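Local structure of beta sliding clamp (Caulobacter crescentus, 5WCE) at residues 132-138 with 226-232; 139-144 with 220-226; 57-63 with 242-248; 147-151 with 213-217; 176-180 with 192-197. The protein probably encircles DNA as a ring-shaped head-to-tail homodimer, tethering DNA polymerases and other proteins to it and giving them processivity. One frame throughout, in Å; residues are numbered along the deposited sequence. Where two conformers were deposited one is given.

How the contacts relate
Following the chain from the N terminus, the five contacts nest one inside another and none cross. Contact 3 closes the outermost loop, joining strand 58-65 of the N-terminal domain to strand 243-248 of the central domain. Inside it, contact 1 sets strand 136-139 at the edge of that same sheet beside strand 226-231. Contact 2, sharing Thr-226 with contact 1, ties the start of helix 140-148 to the loop after helix 210-220; contact 4 joins these two helices further along and touches both contact 2 and contact 3. Innermost, contact 5 closes a hairpin of a second sheet, and its Pro-197 packs against Val-138 of contact 1.

Contact 1: 132-138 with 226-232; sequences LSSRIAV and TVDLQVS
Gln-230 and Arg-135 lie one over the other where strand 136-139 forms the edge of an antiparallel sheet beside strand 226-231, the axes of 136-138 and 226-231 at 144°. Gln-230 OE1 sits 4.2 Å above the Arg-135 guanidinium plane, over its centre, and the amide and guanidinium are inclined by 34°. Lower down, Arg-135 CG touches Gln-230 CD at 3.8 Å. The arginine chain runs extended from CG to NE and carries its charge past Asp-228 to a salt bridge with Glu-239. Asp-228 OD2 meets Arg-135 at CD (3.4 Å), while NE is too distant for a salt bridge.

The Gln-230 amide is gripped at both ends, which fixes its flip: NE2 donates to Ser-133 O at 2.9 Å, nearly in line with the carbonyl, and OE1 accepts from Arg-237. Leu-132 crosses the glutamine stem at about a right angle, its CB 4.0 Å from Gln-230 CB.

On the opposite, buried side of the sheet stand Ile-136, Val-138, Val-227 and Leu-229. Their backbones form two hydrogen-bonded pairs, Ile-136 with Leu-229 and Val-138 with Val-227, and Val-138 CG2 leans on Leu-229 CB at 4.2 Å.

Before the strand, a hydroxyl takes over as acceptor. With chi1 at 65°, Ser-133 OG lies between its own backbone N and carbonyl carbon; it receives Val-231 N at 3.0 Å and donates to Ser-134 O.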
# COMPACT_ATOMS: atom_id res chain seq x y z
N LEU A 132 11.46 -35.22 15.33
CA LEU A 132 11.99 -34.66 14.08
C LEU A 132 13.14 -35.52 13.55
O LEU A 132 13.91 -36.11 14.35
CB LEU A 132 12.51 -33.22 14.27
CG LEU A 132 11.43 -32.16 14.46
CD1 LEU A 132 12.07 -30.81 14.79
CD2 LEU A 132 10.54 -32.06 13.22
N SER A 133 13.27 -35.56 12.22
CA SER A 133 14.47 -36.11 11.59
C SER A 133 15.72 -35.31 12.03
O SER A 133 15.63 -34.18 12.57
CB SER A 133 14.38 -36.02 10.09
OG SER A 133 14.35 -34.67 9.59
N SER A 134 16.88 -35.90 11.76
CA SER A 134 18.14 -35.15 11.75
C SER A 134 18.07 -34.01 10.73
O SER A 134 17.30 -34.05 9.77
CB SER A 134 19.36 -36.07 11.46
OG SER A 134 19.22 -36.74 10.22
N ARG A 135 18.88 -32.99 10.97
CA ARG A 135 19.02 -31.84 10.10
C ARG A 135 19.45 -32.26 8.70
O ARG A 135 20.37 -33.04 8.53
CB ARG A 135 20.01 -30.84 10.68
CG ARG A 135 19.45 -30.10 11.88
CD ARG A 135 20.53 -29.32 12.60
NE ARG A 135 19.95 -28.66 13.76
CZ ARG A 135 19.63 -29.29 14.90
NH1 ARG A 135 19.87 -30.60 15.08
NH2 ARG A 135 19.09 -28.59 15.88
N ILE A 136 18.74 -31.72 7.72
CA ILE A 136 19.02 -31.90 6.31
C ILE A 136 19.37 -30.51 5.75
O ILE A 136 18.53 -29.63 5.70
CB ILE A 136 17.77 -32.42 5.60
CG1 ILE A 136 17.37 -33.79 6.16
CG2 ILE A 136 17.99 -32.47 4.11
CD1 ILE A 136 15.95 -34.20 5.88
N ALA A 137 20.61 -30.32 5.31
CA ALA A 137 21.05 -29.04 4.72
C ALA A 137 20.51 -28.92 3.31
O ALA A 137 20.68 -29.83 2.49
CB ALA A 137 22.55 -28.92 4.72
N VAL A 138 19.78 -27.83 3.07
CA VAL A 138 19.20 -27.50 1.79
C VAL A 138 19.76 -26.20 1.32
O VAL A 138 19.68 -25.18 2.02
CB VAL A 138 17.65 -27.43 1.82
CG1 VAL A 138 17.10 -27.28 0.42
CG2 VAL A 138 17.08 -28.67 2.51
N THR A 226 22.91 -22.27 3.25
CA THR A 226 21.98 -23.35 3.42
C THR A 226 21.01 -23.06 4.56
O THR A 226 21.25 -22.21 5.41
CB THR A 226 22.66 -24.72 3.64
OG1 THR A 226 23.39 -24.70 4.84
CG2 THR A 226 23.61 -25.07 2.51
N VAL A 227 19.87 -23.74 4.49
CA VAL A 227 18.84 -23.77 5.54
C VAL A 227 18.77 -25.25 5.94
O VAL A 227 18.73 -26.16 5.07
CB VAL A 227 17.49 -23.29 5.01
CG1 VAL A 227 16.34 -23.54 5.99
CG2 VAL A 227 17.58 -21.84 4.63
N ASP A 228 18.79 -25.49 7.26
CA ASP A 228 18.54 -26.81 7.78
C ASP A 228 17.02 -27.14 7.89
O ASP A 228 16.23 -26.35 8.44
CB ASP A 228 19.29 -27.00 9.12
CG ASP A 228 20.77 -27.30 8.92
OD1 ASP A 228 21.25 -27.40 7.78
OD2 ASP A 228 21.47 -27.50 9.90
N LEU A 229 16.63 -28.31 7.37
CA LEU A 229 15.27 -28.75 7.38
C LEU A 229 15.17 -30.03 8.21
O LEU A 229 16.02 -30.96 8.11
CB LEU A 229 14.77 -28.99 5.95
CG LEU A 229 13.37 -29.54 5.75
CD1 LEU A 229 12.31 -28.53 6.17
CD2 LEU A 229 13.17 -29.84 4.27
N GLN A 230 14.15 -30.09 9.05
CA GLN A 230 13.80 -31.29 9.76
C GLN A 230 12.33 -31.56 9.55
O GLN A 230 11.51 -30.64 9.46
CB GLN A 230 14.13 -31.21 11.25
CG GLN A 230 15.60 -31.03 11.54
CD GLN A 230 15.85 -30.63 12.98
OE1 GLN A 230 15.69 -29.47 13.35
NE2 GLN A 230 16.22 -31.59 13.78
N VAL A 231 12.02 -32.85 9.47
CA VAL A 231 10.67 -33.26 9.17
C VAL A 231 10.27 -34.47 10.00
O VAL A 231 11.08 -35.33 10.29
CB VAL A 231 10.53 -33.62 7.69
CG1 VAL A 231 9.10 -34.03 7.37
CG2 VAL A 231 10.94 -32.46 6.81
N SER A 232 9.02 -34.49 10.43
CA SER A 232 8.33 -35.69 10.91
C SER A 232 6.92 -35.63 10.31
O SER A 232 6.55 -34.59 9.73
CB SER A 232 8.21 -35.66 12.42
OG SER A 232 7.25 -34.68 12.82

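Contact 2: 139-144 with 220-226; sequences DTNELI and MESAGET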
# COMPACT_ATOMS: atom_id res chain seq x y z
N ASP A 139 20.29 -26.19 0.10
CA ASP A 139 20.71 -24.93 -0.49
C ASP A 139 19.59 -23.87 -0.45
O ASP A 139 18.45 -24.12 -0.89
CB ASP A 139 21.20 -25.17 -1.94
CG ASP A 139 21.67 -23.91 -2.56
OD1 ASP A 139 20.86 -23.08 -3.04
OD2 ASP A 139 22.87 -23.71 -2.52
N THR A 140 19.91 -22.69 0.05
CA THR A 140 18.92 -21.68 0.34
C THR A 140 18.23 -21.15 -0.91
O THR A 140 17.02 -20.93 -0.92
CB THR A 140 19.55 -20.49 1.12
OG1 THR A 140 20.07 -20.95 2.38
CG2 THR A 140 18.54 -19.43 1.38
N ASN A 141 19.03 -20.88 -1.93
CA ASN A 141 18.48 -20.41 -3.21
C ASN A 141 17.57 -21.46 -3.85
O ASN A 141 16.53 -21.11 -4.37
CB ASN A 141 19.62 -20.00 -4.14
CG ASN A 141 20.25 -18.65 -3.74
OD1 ASN A 141 19.61 -17.75 -3.15
ND2 ASN A 141 21.49 -18.50 -4.09
N GLU A 142 17.97 -22.74 -3.78
CA GLU A 142 17.13 -23.86 -4.17
C GLU A 142 15.79 -23.87 -3.43
O GLU A 142 14.73 -24.04 -4.08
CB GLU A 142 17.86 -25.17 -4.03
CG GLU A 142 19.03 -25.37 -5.01
CD GLU A 142 18.54 -25.37 -6.45
OE1 GLU A 142 17.95 -26.36 -6.85
OE2 GLU A 142 18.75 -24.38 -7.15
N LEU A 143 15.82 -23.69 -2.10
CA LEU A 143 14.58 -23.69 -1.33
C LEU A 143 13.70 -22.51 -1.71
O LEU A 143 12.46 -22.63 -1.83
CB LEU A 143 14.90 -23.75 0.17
CG LEU A 143 13.78 -24.08 1.13
CD1 LEU A 143 13.11 -25.38 0.69
CD2 LEU A 143 14.39 -24.22 2.55
N ILE A 144 14.36 -21.37 -1.93
CA ILE A 144 13.66 -20.16 -2.34
C ILE A 144 12.94 -20.43 -3.68
O ILE A 144 11.80 -20.07 -3.82
CB ILE A 144 14.59 -18.91 -2.41
CG1 ILE A 144 14.85 -18.37 -1.00
CG2 ILE A 144 13.95 -17.79 -3.29
CD1 ILE A 144 15.93 -17.26 -0.96
N MET A 220 14.22 -16.81 5.04
CA MET A 220 15.18 -17.12 3.99
C MET A 220 15.82 -15.90 3.36
O MET A 220 16.92 -16.04 2.87
CB MET A 220 14.52 -17.92 2.87
CG MET A 220 14.41 -19.36 3.25
SD MET A 220 13.46 -20.29 2.05
CE MET A 220 12.50 -21.28 3.18
N GLU A 221 15.16 -14.74 3.37
CA GLU A 221 15.76 -13.54 2.77
C GLU A 221 17.06 -13.13 3.50
O GLU A 221 17.95 -12.59 2.86
CB GLU A 221 14.80 -12.37 2.60
CG GLU A 221 15.08 -11.58 1.32
CD GLU A 221 14.57 -12.26 0.04
OE1 GLU A 221 13.48 -11.92 -0.42
OE2 GLU A 221 15.25 -13.16 -0.50
N SER A 222 17.18 -13.44 4.80
CA SER A 222 18.38 -13.11 5.61
C SER A 222 19.27 -14.32 5.93
O SER A 222 20.22 -14.18 6.72
CB SER A 222 17.92 -12.52 6.96
OG SER A 222 16.99 -11.44 6.86
N ALA A 223 19.01 -15.49 5.33
CA ALA A 223 19.73 -16.72 5.66
C ALA A 223 21.08 -16.77 5.00
O ALA A 223 21.40 -15.93 4.20
CB ALA A 223 18.90 -17.95 5.24
N GLY A 224 21.85 -17.80 5.34
CA GLY A 224 23.16 -18.10 4.76
C GLY A 224 23.08 -18.98 3.53
O GLY A 224 22.05 -19.01 2.84
N GLU A 225 24.13 -19.75 3.26
CA GLU A 225 24.17 -20.58 2.03
C GLU A 225 23.15 -21.72 2.05
O GLU A 225 22.64 -22.15 0.99
CB GLU A 225 25.57 -21.19 1.81
CG GLU A 225 26.68 -20.21 1.41
CD GLU A 225 26.50 -19.64 -0.00
OE1 GLU A 225 27.04 -20.22 -0.98
OE2 GLU A 225 25.81 -18.61 -0.13
N THR A 226 22.91 -22.27 3.25
CA THR A 226 21.98 -23.35 3.42
C THR A 226 21.01 -23.06 4.56
O THR A 226 21.25 -22.21 5.41
CB THR A 226 22.66 -24.72 3.64
OG1 THR A 226 23.39 -24.70 4.84
CG2 THR A 226 23.61 -25.07 2.51
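Thr-140 and Met-220 carry the tightly packed part of this contact, one by hydrogen bonds and the other by apolar packing. Thr-140 binds the loop twice. Its backbone N donates to Glu-225 O at 2.9 Å in a nearly straight bond (168°), and its OG1 donates to Gly-224 O at 2.8 Å, approaching from above that carbonyl plane, 42° out of it. A chi1 of -61° sets OG1 beside the backbone N, which brings the hydroxyl and the N-H round to successive carbonyls of the loop, while CG2 is turned to the Ala-223 methyl at 4.1 Å.

Below, the Met-220 side chain crosses Leu-143 at about a right angle and ends with CE 3.6 Å from Leu-143 CD2. It also slides past Ile-144, the two running in opposite directions, with SD 3.9 Å from Ile-144 CG1. Val-227 and Phe-240 of the sheet add to this buried cluster, Val-227 on Leu-143 and Phe-240 on Met-220.

On the solvent side the side chains are loose. Glu-225 sends its CB away from the helix, and Asp-139 and Thr-226, a non-hydrogen-bonded antiparallel pair (CA to CA 4.4 Å), have diverging side chains.

Asp-139 is the N-cap: its OD1 accepts Glu-142 N at 3.0 Å through the anti lone pair. The whole is an N-capped strand-to-helix junction, in a domain whose two helices pack against antiparallel sheet, the build of DNA-encircling processivity rings.

Contact 3: 57-63 with 242-248; sequences DMEIIDE and AAALTSK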
# COMPACT_ATOMS: atom_id res chain seq x y z
N ASP A 57 0.25 -22.55 15.87
CA ASP A 57 0.61 -23.43 14.74
C ASP A 57 2.10 -23.49 14.51
O ASP A 57 2.66 -24.54 14.18
CB ASP A 57 -0.10 -22.98 13.46
CG ASP A 57 -1.61 -23.16 13.55
OD1 ASP A 57 -2.09 -24.18 14.11
OD2 ASP A 57 -2.32 -22.27 13.10
N MET A 58 2.76 -22.35 14.70
CA MET A 58 4.18 -22.26 14.50
C MET A 58 4.84 -21.36 15.54
O MET A 58 4.16 -20.53 16.18
CB MET A 58 4.49 -21.76 13.13
CG MET A 58 4.24 -20.26 12.93
SD MET A 58 4.20 -19.74 11.19
CE MET A 58 2.55 -20.37 10.93
N GLU A 59 6.14 -21.59 15.70
CA GLU A 59 6.95 -20.86 16.67
C GLU A 59 8.17 -20.35 15.96
O GLU A 59 8.85 -21.14 15.27
CB GLU A 59 7.37 -21.78 17.81
CG GLU A 59 8.29 -21.12 18.86
CD GLU A 59 8.92 -22.17 19.74
OE1 GLU A 59 8.46 -22.29 20.86
OE2 GLU A 59 9.79 -22.92 19.25
N ILE A 60 8.50 -19.08 16.15
CA ILE A 60 9.77 -18.57 15.68
C ILE A 60 10.62 -18.29 16.90
O ILE A 60 10.10 -17.68 17.87
CB ILE A 60 9.64 -17.28 14.86
CG1 ILE A 60 8.63 -17.43 13.70
CG2 ILE A 60 10.98 -16.88 14.32
CD1 ILE A 60 8.41 -16.18 12.84
N ILE A 61 11.88 -18.72 16.85
CA ILE A 61 12.87 -18.45 17.92
C ILE A 61 14.05 -17.73 17.30
O ILE A 61 14.36 -17.91 16.08
CB ILE A 61 13.31 -19.74 18.66
CG1 ILE A 61 12.09 -20.47 19.26
CG2 ILE A 61 14.26 -19.46 19.84
CD1 ILE A 61 12.42 -21.69 20.10
N ASP A 62 14.73 -16.89 18.09
CA ASP A 62 15.93 -16.24 17.64
C ASP A 62 16.78 -15.91 18.85
O ASP A 62 16.33 -16.07 20.01
CB ASP A 62 15.60 -15.03 16.76
CG ASP A 62 16.78 -14.55 15.86
OD1 ASP A 62 17.86 -15.17 15.77
OD2 ASP A 62 16.66 -13.47 15.28
N GLU A 63 18.04 -15.61 18.61
CA GLU A 63 18.95 -15.32 19.71
C GLU A 63 19.84 -14.15 19.32
O GLU A 63 20.16 -13.97 18.16
CB GLU A 63 19.77 -16.54 20.14
CG GLU A 63 20.66 -17.11 19.08
CD GLU A 63 21.66 -18.16 19.58
OE1 GLU A 63 21.46 -18.79 20.66
OE2 GLU A 63 22.69 -18.31 18.89
N ALA A 242 20.90 -18.45 13.71
CA ALA A 242 20.38 -18.18 15.04
C ALA A 242 18.84 -18.28 15.13
O ALA A 242 18.28 -18.52 16.20
CB ALA A 242 20.87 -16.80 15.52
N ALA A 243 18.16 -18.06 14.02
CA ALA A 243 16.73 -18.11 14.01
C ALA A 243 16.25 -19.52 13.61
O ALA A 243 16.97 -20.27 12.88
CB ALA A 243 16.20 -17.06 13.08
N ALA A 244 15.07 -19.92 14.10
CA ALA A 244 14.45 -21.24 13.71
C ALA A 244 12.94 -21.12 13.69
O ALA A 244 12.33 -20.34 14.47
CB ALA A 244 14.89 -22.33 14.66
N LEU A 245 12.28 -21.81 12.79
CA LEU A 245 10.84 -21.80 12.70
C LEU A 245 10.38 -23.25 12.82
O LEU A 245 10.80 -24.08 12.00
CB LEU A 245 10.44 -21.18 11.37
CG LEU A 245 8.99 -20.92 11.00
CD1 LEU A 245 8.91 -20.70 9.47
CD2 LEU A 245 8.05 -22.01 11.31
N THR A 246 9.62 -23.57 13.85
CA THR A 246 9.08 -24.92 14.03
C THR A 246 7.57 -24.82 13.84
O THR A 246 6.92 -23.92 14.41
CB THR A 246 9.41 -25.47 15.43
OG1 THR A 246 10.81 -25.32 15.70
CG2 THR A 246 9.00 -26.90 15.54
N SER A 247 6.99 -25.73 13.05
CA SER A 247 5.55 -25.65 12.72
C SER A 247 4.87 -26.99 12.72
O SER A 247 5.46 -28.03 12.30
CB SER A 247 5.36 -24.98 11.33
OG SER A 247 3.99 -24.98 10.90
N LYS A 248 3.60 -27.00 13.15
CA LYS A 248 2.71 -28.12 12.83
C LYS A 248 2.55 -28.23 11.30
O LYS A 248 2.79 -27.26 10.56
CB LYS A 248 1.32 -27.93 13.41
CG LYS A 248 1.28 -27.93 14.93
CD LYS A 248 -0.09 -27.52 15.42
CE LYS A 248 -0.07 -27.43 16.94
NZ LYS A 248 -1.38 -26.98 17.46
O HOH W 1 10.91 -22.87 16.85
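Met-58 and Ser-247 face each other as a non-hydrogen-bonded antiparallel pair, CA atoms 4.1 Å apart. Ser-247 CB meets Met-58 CB at 3.8 Å. One atom further, OG stands anti to the backbone N (chi1 175°) and donates to Lys-248 O at 2.6 Å, in the carbonyl plane and on a lone pair; the hydroxyl of Thr-212, on helix 210-220, is its second partner. With an alanine here, Lys-248 O and the Thr-212 hydroxyl would probably both lose their mate, and the strand a polar tie to that helix.

Strands 58-65 and 243-248 come from different domains, N-terminal and central; the segments 58-63 and 243-248 run at 170° to each other, and their pairing makes one continuous antiparallel sheet across the domain boundary. The hydrogen-bonded pairs are Glu-59 with Thr-246 and Ile-61 with Ala-244. On the helix side, Leu-245 CD2 packs on Met-58 CB at 4.0 Å.

The opposite side, with Glu-59 and Thr-246, holds a water. It donates to Glu-59 OE2 at 2.6 Å and to Glu-59 O at 3.1 Å, and accepts from Thr-246 OG1 at 2.7 Å, bridging two side chains whose own oxygens stay 4.4 Å apart (Glu-59 OE2 to Thr-246 OG1).

Contact 4: 147-151 with 213-217; sequences IDKTR and IAEAR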
# COMPACT_ATOMS: atom_id res chain seq x y z
N ILE A 147 9.77 -22.58 -3.30
CA ILE A 147 8.68 -21.82 -2.78
C ILE A 147 8.15 -20.79 -3.80
O ILE A 147 6.93 -20.74 -4.08
CB ILE A 147 9.04 -21.13 -1.43
CG1 ILE A 147 9.23 -22.20 -0.36
CG2 ILE A 147 7.98 -20.15 -1.01
CD1 ILE A 147 9.95 -21.69 0.90
N ASP A 148 9.04 -19.98 -4.35
CA ASP A 148 8.60 -18.90 -5.25
C ASP A 148 7.91 -19.42 -6.55
O ASP A 148 6.98 -18.78 -7.05
CB ASP A 148 9.73 -17.95 -5.60
CG ASP A 148 10.15 -17.03 -4.41
OD1 ASP A 148 9.51 -17.11 -3.33
OD2 ASP A 148 11.16 -16.30 -4.58
N LYS A 149 8.34 -20.56 -7.04
CA LYS A 149 7.70 -21.22 -8.19
C LYS A 149 6.31 -21.77 -7.94
O LYS A 149 5.59 -22.05 -8.89
CB LYS A 149 8.58 -22.32 -8.74
CG LYS A 149 9.94 -21.89 -9.27
CD LYS A 149 9.84 -21.26 -10.65
CE LYS A 149 11.22 -21.06 -11.23
NZ LYS A 149 11.14 -20.18 -12.42
N THR A 150 5.90 -21.97 -6.67
CA THR A 150 4.65 -22.68 -6.36
C THR A 150 3.67 -21.98 -5.42
O THR A 150 2.50 -22.28 -5.44
CB THR A 150 4.95 -24.04 -5.73
OG1 THR A 150 5.71 -23.84 -4.51
CG2 THR A 150 5.74 -24.90 -6.70
N ARG A 151 4.12 -21.04 -4.59
CA ARG A 151 3.28 -20.69 -3.42
C ARG A 151 2.03 -19.89 -3.81
O ARG A 151 1.03 -19.94 -3.14
CB ARG A 151 4.10 -19.94 -2.37
CG ARG A 151 4.36 -18.53 -2.68
CD ARG A 151 5.24 -17.81 -1.68
NE ARG A 151 4.50 -17.27 -0.58
CZ ARG A 151 4.85 -16.17 0.11
NH1 ARG A 151 5.96 -15.47 -0.17
NH2 ARG A 151 4.07 -15.78 1.09
N ILE A 213 4.99 -21.37 5.32
CA ILE A 213 5.77 -21.12 4.09
C ILE A 213 6.12 -19.63 3.99
O ILE A 213 7.24 -19.29 3.68
CB ILE A 213 5.03 -21.65 2.85
CG1 ILE A 213 5.03 -23.18 2.87
CG2 ILE A 213 5.60 -21.05 1.56
CD1 ILE A 213 6.41 -23.82 2.77
N ALA A 214 5.16 -18.76 4.28
CA ALA A 214 5.35 -17.34 4.14
C ALA A 214 6.43 -16.85 5.11
O ALA A 214 7.35 -16.14 4.73
CB ALA A 214 4.05 -16.60 4.37
N GLU A 215 6.34 -17.31 6.36
CA GLU A 215 7.27 -16.91 7.39
C GLU A 215 8.63 -17.51 7.14
O GLU A 215 9.64 -16.81 7.29
CB GLU A 215 6.73 -17.28 8.79
CG GLU A 215 5.48 -16.49 9.18
CD GLU A 215 5.74 -14.99 9.11
OE1 GLU A 215 6.73 -14.60 9.71
OE2 GLU A 215 5.01 -14.25 8.40
N ALA A 216 8.69 -18.79 6.73
CA ALA A 216 9.97 -19.38 6.32
C ALA A 216 10.64 -18.64 5.16
O ALA A 216 11.87 -18.40 5.17
CB ALA A 216 9.83 -20.90 5.98
N ARG A 217 9.84 -18.29 4.17
CA ARG A 217 10.34 -17.60 3.01
C ARG A 217 10.90 -16.22 3.42
O ARG A 217 11.94 -15.82 2.92
CB ARG A 217 9.20 -17.44 1.97
CG ARG A 217 9.61 -16.68 0.70
CD ARG A 217 10.77 -17.36 -0.03
NE ARG A 217 11.13 -16.56 -1.17
CZ ARG A 217 11.99 -15.54 -1.18
NH1 ARG A 217 12.60 -15.18 -0.08
NH2 ARG A 217 12.26 -14.90 -2.32
O HOH W 2 7.20 -14.43 2.72
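Asp-148 and Arg-217 supply the ionic part of the contact, a side-on, two-pronged salt bridge. Arg-217 NE donates to Asp-148 OD1 at 2.8 Å and NH2 to OD2 at 2.9 Å, one nitrogen to each oxygen. Both oxygens lie close to the guanidinium plane, and the carboxylate is turned 32° against it. OD2 is met on its syn lone pair, OD1 on the syn side but somewhat out of plane. A bend at chi2 (59°) of Arg-217 turns the guanidinium across to the aspartate.

Apolar packing lies beside it. Ile-147 CG2 meets Ile-213 CG2 at 3.6 Å as the two isoleucines slide past each other in opposite directions, and Arg-217 CD rests on Ile-147 CG2 at 4.1 Å. Arg-151 adds van der Waals contact, its NH2 3.4 Å from Ala-214 CB.

A water forms the third link: it donates to Ala-214 O at 2.6 Å and accepts a weak bond from Arg-151 NH1.

The end of helix 140-148, with Arg-151 just after it, thus meets helix 210-220 without any direct backbone-to-backbone hydrogen bond between the two segments. Two bonds hold the Asp-148 carboxylate against rotation, and the nearby positive charge would probably keep it ionised, while its negative charge is likely to ease the proximity of Arg-151 and Arg-217.

Contact 5: 176-180 with 192-197; sequences ETKLR and AEMPAP
The Arg-180 guanidinium receives Glu-193 at its edge, the two flat groups nearly coplanar at 28°. Both nitrogens on that edge go to one oxygen: NE lies 2.9 Å and NH2 2.7 Å from Glu-193 OE1, which sits 2° out of the guanidinium plane. NH2 uses the syn lone pair of OE1, whereas NE comes nearly along the C-O bond direction. Above the carboxylate plane runs the Lys-178 chain, its CD 3.8 Å from Glu-193 CD. Lys-178 NZ makes a long salt bridge to Glu-193 OE2 (3.6 Å), reinforced by a water that accepts from NZ and donates to OE2.

This network lies on one side of the beta hairpin of strands 176-184 and 188-195. Arg-180 also pairs with Glu-173 and donates to Tyr-257, so a leucine in its place would probably leave Glu-193 OE1 without either donor and Glu-173 without its countercharge.

On the side turned to helix 140-148, Leu-179 and Met-194 run side by side, Leu-179 CB 3.9 Å from Met-194 CG, and Pro-197 crosses Leu-179 at about a right angle, its CD 3.9 Å from Leu-179 CD2. The strand end is fastened by Ala-196 N, which donates to Thr-177 O at 2.8 Å.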
# COMPACT_ATOMS: atom_id res chain seq x y z
N GLU A 176 16.87 -40.35 -10.46
CA GLU A 176 17.27 -39.44 -9.41
C GLU A 176 16.07 -39.36 -8.48
O GLU A 176 14.92 -39.35 -8.91
CB GLU A 176 17.54 -38.06 -10.05
CG GLU A 176 18.71 -37.31 -9.39
CD GLU A 176 18.84 -35.86 -9.85
OE1 GLU A 176 17.80 -35.21 -10.17
OE2 GLU A 176 20.00 -35.37 -9.89
N THR A 177 16.34 -39.16 -7.19
CA THR A 177 15.29 -38.70 -6.29
C THR A 177 15.22 -37.15 -6.32
O THR A 177 16.22 -36.48 -6.22
CB THR A 177 15.53 -39.25 -4.88
OG1 THR A 177 15.45 -40.68 -4.93
CG2 THR A 177 14.47 -38.73 -3.93
N LYS A 178 14.02 -36.62 -6.44
CA LYS A 178 13.79 -35.18 -6.40
C LYS A 178 13.09 -34.77 -5.11
O LYS A 178 12.20 -35.44 -4.68
CB LYS A 178 12.96 -34.80 -7.61
CG LYS A 178 13.85 -34.89 -8.84
CD LYS A 178 13.12 -35.40 -10.02
CE LYS A 178 14.07 -35.40 -11.21
NZ LYS A 178 13.24 -35.47 -12.41
N LEU A 179 13.53 -33.67 -4.51
CA LEU A 179 12.73 -32.95 -3.51
C LEU A 179 11.73 -32.04 -4.27
O LEU A 179 12.16 -31.17 -5.03
CB LEU A 179 13.62 -32.13 -2.60
CG LEU A 179 12.96 -31.32 -1.48
CD1 LEU A 179 12.23 -32.23 -0.53
CD2 LEU A 179 13.98 -30.50 -0.70
N ARG A 180 10.43 -32.25 -4.03
CA ARG A 180 9.37 -31.64 -4.82
C ARG A 180 8.38 -30.88 -3.92
O ARG A 180 8.07 -31.32 -2.81
CB ARG A 180 8.62 -32.74 -5.62
CG ARG A 180 7.45 -32.22 -6.48
CD ARG A 180 6.77 -33.36 -7.20
NE ARG A 180 7.56 -33.83 -8.33
CZ ARG A 180 7.18 -34.79 -9.18
NH1 ARG A 180 6.02 -35.45 -9.03
NH2 ARG A 180 7.98 -35.13 -10.20
N ALA A 192 7.23 -27.70 -8.46
CA ALA A 192 8.64 -27.40 -8.65
C ALA A 192 9.48 -28.41 -7.92
O ALA A 192 9.09 -28.93 -6.85
CB ALA A 192 8.96 -26.00 -8.19
N GLU A 193 10.62 -28.76 -8.50
CA GLU A 193 11.45 -29.78 -7.90
C GLU A 193 12.93 -29.52 -8.14
O GLU A 193 13.31 -28.73 -9.02
CB GLU A 193 11.04 -31.16 -8.39
CG GLU A 193 11.40 -31.42 -9.85
CD GLU A 193 10.69 -32.57 -10.49
OE1 GLU A 193 9.96 -33.28 -9.77
OE2 GLU A 193 10.91 -32.77 -11.73
N MET A 194 13.74 -30.18 -7.32
CA MET A 194 15.20 -30.11 -7.38
C MET A 194 15.77 -31.49 -7.08
O MET A 194 15.05 -32.32 -6.53
CB MET A 194 15.73 -29.13 -6.35
CG MET A 194 15.39 -29.53 -4.87
SD MET A 194 15.94 -28.35 -3.62
CE MET A 194 17.68 -28.74 -3.72
N PRO A 195 17.05 -31.73 -7.43
CA PRO A 195 17.68 -32.97 -6.97
C PRO A 195 17.63 -33.03 -5.45
O PRO A 195 17.90 -32.04 -4.79
CB PRO A 195 19.13 -32.87 -7.48
CG PRO A 195 19.10 -31.84 -8.57
CD PRO A 195 17.96 -30.90 -8.24
N ALA A 196 17.27 -34.20 -4.91
CA ALA A 196 17.08 -34.32 -3.46
C ALA A 196 18.41 -34.12 -2.75
O ALA A 196 19.37 -34.82 -3.05
CB ALA A 196 16.47 -35.67 -3.11
N PRO A 197 18.48 -33.14 -1.83
CA PRO A 197 19.69 -33.00 -1.00
C PRO A 197 20.04 -34.29 -0.29
O PRO A 197 19.16 -35.15 -0.05
CB PRO A 197 19.32 -31.93 0.03
CG PRO A 197 18.15 -31.23 -0.52
CD PRO A 197 17.43 -32.19 -1.44
O HOH W 3 10.72 -35.83 -11.96